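Local coordinates for protein 4-hydroxybutyrate CoA-transferase (Porphyromonas gingivalis, PDB 3D3U) that probably transfers coenzyme A between carboxylic acids, with 4-hydroxybutyrate and acetate as the likely acids, at residues 3-17 / 169-181. Sequence-based numbering, arbitrary orientation.
Sequences WQELYRQRVCSADEA and IHISKLTHIIEVD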
loop_
_atom_site.group_PDB
_atom_site.type_symbol
_atom_site.label_atom_id
_atom_site.label_comp_id
_atom_site.label_asym_id
_atom_site.label_seq_id
_atom_site.Cartn_x
_atom_site.Cartn_y
_atom_site.Cartn_z
ATOM N N TRP A 3 13.452 3.005 31.411
ATOM C CA TRP A 3 13.889 2.548 30.087
ATOM C C TRP A 3 14.625 3.678 29.360
ATOM O O TRP A 3 15.457 3.422 28.485
ATOM C CB TRP A 3 12.695 2.033 29.263
ATOM C CG TRP A 3 11.549 2.942 29.335
ATOM C CD1 TRP A 3 10.497 2.851 30.170
ATOM C CD2 TRP A 3 11.360 4.131 28.557
ATOM N NE1 TRP A 3 9.633 3.897 29.961
ATOM C CE2 TRP A 3 10.123 4.700 28.965
ATOM C CE3 TRP A 3 12.102 4.773 27.514
ATOM C CZ2 TRP A 3 9.602 5.896 28.407
ATOM C CZ3 TRP A 3 11.562 5.970 26.935
ATOM C CH2 TRP A 3 10.321 6.515 27.403
ATOM N N GLN A 4 14.290 4.926 29.727
ATOM C CA GLN A 4 15.035 6.121 29.285
ATOM C C GLN A 4 16.520 6.042 29.652
ATOM O O GLN A 4 17.350 6.680 29.036
ATOM C CB GLN A 4 14.378 7.429 29.780
ATOM C CG GLN A 4 13.937 7.411 31.247
ATOM C CD GLN A 4 12.418 7.518 31.437
ATOM O OE1 GLN A 4 11.682 6.647 31.018
ATOM N NE2 GLN A 4 11.967 8.581 32.113
ATOM N N GLU A 5 16.874 5.240 30.631
ATOM C CA GLU A 5 18.266 5.112 30.891
ATOM C C GLU A 5 18.879 4.218 29.804
ATOM O O GLU A 5 20.015 4.395 29.391
ATOM C CB GLU A 5 18.491 4.624 32.303
ATOM C CG GLU A 5 19.956 4.635 32.763
ATOM C CD GLU A 5 20.722 6.004 32.726
ATOM O OE1 GLU A 5 20.365 7.009 31.980
ATOM O OE2 GLU A 5 21.759 6.058 33.463
ATOM N N LEU A 6 18.079 3.297 29.277
ATOM C CA LEU A 6 18.422 2.601 28.024
ATOM C C LEU A 6 18.337 3.495 26.784
ATOM O O LEU A 6 19.170 3.391 25.886
ATOM C CB LEU A 6 17.479 1.439 27.779
ATOM C CG LEU A 6 18.240 0.200 27.487
ATOM C CD1 LEU A 6 18.928 0.075 28.810
ATOM C CD2 LEU A 6 17.214 -0.859 27.215
ATOM N N TYR A 7 17.321 4.347 26.734
ATOM C CA TYR A 7 17.182 5.246 25.633
ATOM C C TYR A 7 18.507 5.928 25.564
ATOM O O TYR A 7 19.121 5.941 24.494
ATOM C CB TYR A 7 16.117 6.272 25.911
ATOM C CG TYR A 7 15.765 7.176 24.739
ATOM C CD1 TYR A 7 14.708 6.841 23.920
ATOM C CD2 TYR A 7 16.454 8.364 24.475
ATOM C CE1 TYR A 7 14.345 7.621 22.901
ATOM C CE2 TYR A 7 16.089 9.171 23.448
ATOM C CZ TYR A 7 15.017 8.783 22.653
ATOM O OH TYR A 7 14.558 9.492 21.526
ATOM N N ARG A 8 18.986 6.442 26.701
ATOM C CA ARG A 8 20.198 7.200 26.691
ATOM C C ARG A 8 21.326 6.292 26.250
ATOM O O ARG A 8 22.067 6.688 25.411
ATOM C CB ARG A 8 20.427 8.018 28.005
ATOM C CG ARG A 8 19.820 9.449 27.957
ATOM C CD ARG A 8 20.306 10.249 26.629
ATOM N NE ARG A 8 19.272 11.058 25.891
ATOM C CZ ARG A 8 19.496 11.946 24.853
ATOM N NH1 ARG A 8 20.743 12.140 24.376
ATOM N NH2 ARG A 8 18.451 12.629 24.300
ATOM N N GLN A 9 21.432 5.070 26.738
ATOM C CA GLN A 9 22.645 4.283 26.466
ATOM C C GLN A 9 22.809 3.771 24.979
ATOM O O GLN A 9 23.890 3.222 24.605
ATOM C CB GLN A 9 22.796 3.144 27.512
ATOM C CG GLN A 9 23.818 1.982 27.171
ATOM C CD GLN A 9 23.287 0.512 27.525
ATOM O OE1 GLN A 9 23.073 0.196 28.729
ATOM N NE2 GLN A 9 23.072 -0.366 26.477
ATOM N N ARG A 10 21.771 3.952 24.127
ATOM C CA ARG A 10 21.721 3.333 22.767
ATOM C C ARG A 10 21.588 4.383 21.675
ATOM O O ARG A 10 21.557 4.067 20.479
ATOM C CB ARG A 10 20.490 2.433 22.670
ATOM C CG ARG A 10 20.672 0.894 22.979
ATOM C CD ARG A 10 19.581 0.361 23.915
ATOM N NE ARG A 10 19.216 -1.021 23.735
ATOM C CZ ARG A 10 19.851 -2.035 24.271
ATOM N NH1 ARG A 10 20.956 -1.895 25.029
ATOM N NH2 ARG A 10 19.398 -3.231 24.021
ATOM N N VAL A 11 21.433 5.642 22.093
ATOM C CA VAL A 11 21.458 6.781 21.126
ATOM C C VAL A 11 22.881 7.116 20.524
ATOM O O VAL A 11 23.870 7.126 21.262
ATOM C CB VAL A 11 20.654 8.038 21.630
ATOM C CG1 VAL A 11 20.895 8.221 22.984
ATOM C CG2 VAL A 11 21.035 9.268 20.937
ATOM N N CYS A 12 22.958 7.285 19.187
ATOM C CA CYS A 12 24.154 7.682 18.449
ATOM C C CYS A 12 23.748 8.556 17.267
ATOM O O CYS A 12 22.613 8.990 17.164
ATOM C CB CYS A 12 24.984 6.475 17.998
ATOM S SG CYS A 12 23.987 5.137 17.288
ATOM N N SER A 13 24.703 8.851 16.404
ATOM C CA SER A 13 24.462 9.607 15.199
ATOM C C SER A 13 24.137 8.579 14.198
ATOM O O SER A 13 24.487 7.423 14.330
ATOM C CB SER A 13 25.756 10.322 14.713
ATOM O OG SER A 13 26.736 9.385 14.257
ATOM N N ALA A 14 23.544 9.030 13.127
ATOM C CA ALA A 14 23.326 8.158 12.041
ATOM C C ALA A 14 24.668 7.497 11.686
ATOM O O ALA A 14 24.740 6.250 11.538
ATOM C CB ALA A 14 22.769 8.927 10.905
ATOM N N ASP A 15 25.722 8.309 11.606
ATOM C CA ASP A 15 27.007 7.846 11.024
ATOM C C ASP A 15 27.629 6.791 11.904
ATOM O O ASP A 15 28.139 5.757 11.423
ATOM C CB ASP A 15 28.020 8.975 10.868
ATOM C CG ASP A 15 27.619 10.062 9.772
ATOM O OD1 ASP A 15 28.100 9.929 8.602
ATOM O OD2 ASP A 15 26.882 11.095 9.992
ATOM N N GLU A 16 27.535 7.001 13.220
ATOM C CA GLU A 16 28.088 6.035 14.133
ATOM C C GLU A 16 27.306 4.743 14.015
ATOM O O GLU A 16 27.895 3.623 14.040
ATOM C CB GLU A 16 28.068 6.540 15.538
ATOM C CG GLU A 16 28.680 7.884 15.809
ATOM C CD GLU A 16 28.201 8.406 17.167
ATOM O OE1 GLU A 16 26.949 8.543 17.377
ATOM O OE2 GLU A 16 29.071 8.648 18.060
ATOM N N ALA A 17 25.993 4.876 13.857
ATOM C CA ALA A 17 25.166 3.659 13.578
ATOM C C ALA A 17 25.424 2.915 12.217
ATOM O O ALA A 17 25.613 1.717 12.206
ATOM C CB ALA A 17 23.747 3.915 13.797
ATOM N N ILE A 169 6.737 -0.992 18.790
ATOM C CA ILE A 169 7.986 -1.672 19.040
ATOM C C ILE A 169 8.668 -1.077 20.266
ATOM O O ILE A 169 8.808 0.150 20.440
ATOM C CB ILE A 169 8.842 -1.603 17.756
ATOM C CG1 ILE A 169 9.927 -2.674 17.704
ATOM C CG2 ILE A 169 9.369 -0.127 17.461
ATOM C CD1 ILE A 169 11.007 -2.396 18.579
ATOM N N HIS A 170 9.057 -1.934 21.169
ATOM C CA HIS A 170 9.594 -1.400 22.405
ATOM C C HIS A 170 11.013 -0.889 22.223
ATOM O O HIS A 170 11.778 -1.387 21.354
ATOM C CB HIS A 170 9.548 -2.419 23.527
ATOM C CG HIS A 170 9.924 -1.840 24.849
ATOM N ND1 HIS A 170 9.023 -1.177 25.657
ATOM C CD2 HIS A 170 11.109 -1.811 25.504
ATOM C CE1 HIS A 170 9.636 -0.773 26.754
ATOM N NE2 HIS A 170 10.901 -1.149 26.685
ATOM N N ILE A 171 11.350 0.097 23.072
ATOM C CA ILE A 171 12.671 0.744 23.063
ATOM C C ILE A 171 13.786 -0.262 23.269
ATOM O O ILE A 171 14.830 -0.138 22.679
ATOM C CB ILE A 171 12.722 2.048 24.000
ATOM C CG1 ILE A 171 13.631 3.054 23.382
ATOM C CG2 ILE A 171 13.224 1.873 25.433
ATOM C CD1 ILE A 171 13.006 3.575 22.170
ATOM N N SER A 172 13.531 -1.291 24.068
ATOM C CA SER A 172 14.548 -2.258 24.306
ATOM C C SER A 172 14.901 -3.130 23.091
ATOM O O SER A 172 15.945 -3.709 23.096
ATOM C CB SER A 172 14.412 -2.973 25.697
ATOM O OG SER A 172 13.207 -3.736 25.918
ATOM N N LYS A 173 14.116 -3.136 22.009
ATOM C CA LYS A 173 14.433 -3.986 20.801
ATOM C C LYS A 173 15.263 -3.223 19.751
ATOM O O LYS A 173 15.648 -3.738 18.658
ATOM C CB LYS A 173 13.138 -4.637 20.186
ATOM C CG LYS A 173 12.188 -5.313 21.254
ATOM C CD LYS A 173 12.935 -6.433 22.187
ATOM C CE LYS A 173 12.150 -6.789 23.462
ATOM N NZ LYS A 173 10.520 -6.885 23.493
ATOM N N LEU A 174 15.536 -1.981 20.103
ATOM C CA LEU A 174 16.314 -1.090 19.273
ATOM C C LEU A 174 17.775 -1.093 19.687
ATOM O O LEU A 174 18.084 -0.916 20.828
ATOM C CB LEU A 174 15.737 0.325 19.394
ATOM C CG LEU A 174 14.495 0.708 18.556
ATOM C CD1 LEU A 174 13.564 -0.388 18.429
ATOM C CD2 LEU A 174 13.778 1.947 19.114
ATOM N N THR A 175 18.663 -1.352 18.750
ATOM C CA THR A 175 20.102 -1.427 19.021
ATOM C C THR A 175 20.766 -0.074 19.004
ATOM O O THR A 175 21.638 0.172 19.814
ATOM C CB THR A 175 20.774 -2.204 17.903
ATOM O OG1 THR A 175 20.038 -3.391 17.689
ATOM C CG2 THR A 175 22.096 -2.710 18.300
ATOM N N HIS A 176 20.438 0.739 17.996
ATOM C CA HIS A 176 20.983 2.063 17.848
ATOM C C HIS A 176 19.793 2.984 17.577
ATOM O O HIS A 176 18.873 2.624 16.790
ATOM C CB HIS A 176 22.007 2.135 16.707
ATOM C CG HIS A 176 23.046 1.044 16.727
ATOM N ND1 HIS A 176 22.906 -0.141 16.019
ATOM C CD2 HIS A 176 24.256 0.977 17.337
ATOM C CE1 HIS A 176 23.965 -0.902 16.223
ATOM N NE2 HIS A 176 24.806 -0.247 17.012
ATOM N N ILE A 177 19.764 4.137 18.256
ATOM C CA ILE A 177 18.656 5.053 18.073
ATOM C C ILE A 177 19.256 6.311 17.582
ATOM O O ILE A 177 20.203 6.802 18.163
ATOM C CB ILE A 177 17.960 5.340 19.438
ATOM C CG1 ILE A 177 17.180 4.146 19.896
ATOM C CG2 ILE A 177 17.004 6.598 19.401
ATOM C CD1 ILE A 177 16.963 4.307 21.276
ATOM N N ILE A 178 18.671 6.858 16.547
ATOM C CA ILE A 178 19.182 8.052 15.945
ATOM C C ILE A 178 18.075 9.062 16.134
ATOM O O ILE A 178 17.189 9.173 15.287
ATOM C CB ILE A 178 19.391 7.793 14.498
ATOM C CG1 ILE A 178 20.465 6.746 14.372
ATOM C CG2 ILE A 178 19.905 8.968 13.823
ATOM C CD1 ILE A 178 20.391 5.888 13.115
ATOM N N GLU A 179 18.078 9.787 17.262
ATOM C CA GLU A 179 16.980 10.754 17.467
ATOM C C GLU A 179 16.982 11.802 16.408
ATOM O O GLU A 179 17.963 12.467 16.241
ATOM C CB GLU A 179 16.895 11.453 18.829
ATOM C CG GLU A 179 18.029 11.392 19.759
ATOM C CD GLU A 179 17.442 11.388 21.152
ATOM O OE1 GLU A 179 18.186 11.383 22.158
ATOM O OE2 GLU A 179 16.195 11.410 21.229
ATOM N N VAL A 180 15.883 11.942 15.682
ATOM C CA VAL A 180 15.763 13.087 14.871
ATOM C C VAL A 180 14.452 13.748 14.861
ATOM O O VAL A 180 13.502 13.363 15.535
ATOM C CB VAL A 180 16.264 12.843 13.446
ATOM C CG1 VAL A 180 17.854 12.981 13.461
ATOM C CG2 VAL A 180 15.746 11.532 12.816
ATOM N N ASP A 181 14.491 14.825 14.121
ATOM C CA ASP A 181 13.395 15.686 13.893
ATOM C C ASP A 181 13.368 16.315 12.452
ATOM O O ASP A 181 14.349 16.981 11.984
ATOM C CB ASP A 181 13.353 16.734 14.961
ATOM C CG ASP A 181 12.095 17.485 14.882
ATOM O OD1 ASP A 181 11.414 17.292 13.848
ATOM O OD2 ASP A 181 11.683 18.263 15.752
#
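The carboxylate of Glu179 is held by two side chains of helix 4-10, one on each oxygen. Tyr7 OH donates to Glu179 OE2 at 2.5 Å, arriving from above the carboxylate plane (50° out of it), while OE2 itself lies at the edge of the tyrosine ring. Arg8 NH2 forms a salt bridge to Glu179 OE1 at 2.5 Å; that oxygen lies over one face of the guanidinium, so the two charged groups do not pair side by side. Lys158 adds a long, weak ion pair. With CG anti to the backbone N (chi1 -173°), the Tyr7 ring reaches over to segment 169-181, where CD1 packs on Ile171 CG1 and, less closely, on Ile177 CD1, while its hydroxyl meets Glu179: a tyrosine suits a place with isoleucines along its ring and an acid at its hydroxyl.

Beyond the helix the chain meets strand 176-180 at a single point. Ile177 N donates to Arg10 O (2.9 Å), and Cys12 N returns a bond to Ile177 O (3.0 Å), a single parallel bridge centred on Val11 and Ile177. Arg10 also bends its side chain back to give Leu174 O a weak bond from NE (3.1 Å).

Apolar contacts continue at both ends. Trp3 CE3 meets Ile171 CG2 at 3.7 Å, and Leu6 CD2 touches Ser172 CB. Farther along, Cys12 SG lies against His176 CB; the small Ala14 and Ala17 let helix 14-21 settle close on Ile178, with Ala17 CB 4.0 Å from Ile178 CD1. Ser13 and Glu16 start that helix with a capping box, Glu16 N donating to Ser13 OG at 2.7 Å.

The N-terminal chain thus adds one parallel bridge to 176-180, one of the two outermost strands of the six-stranded parallel sheet, whose order, 3-2-1-4-5-6, is that of a Rossmann-like fold.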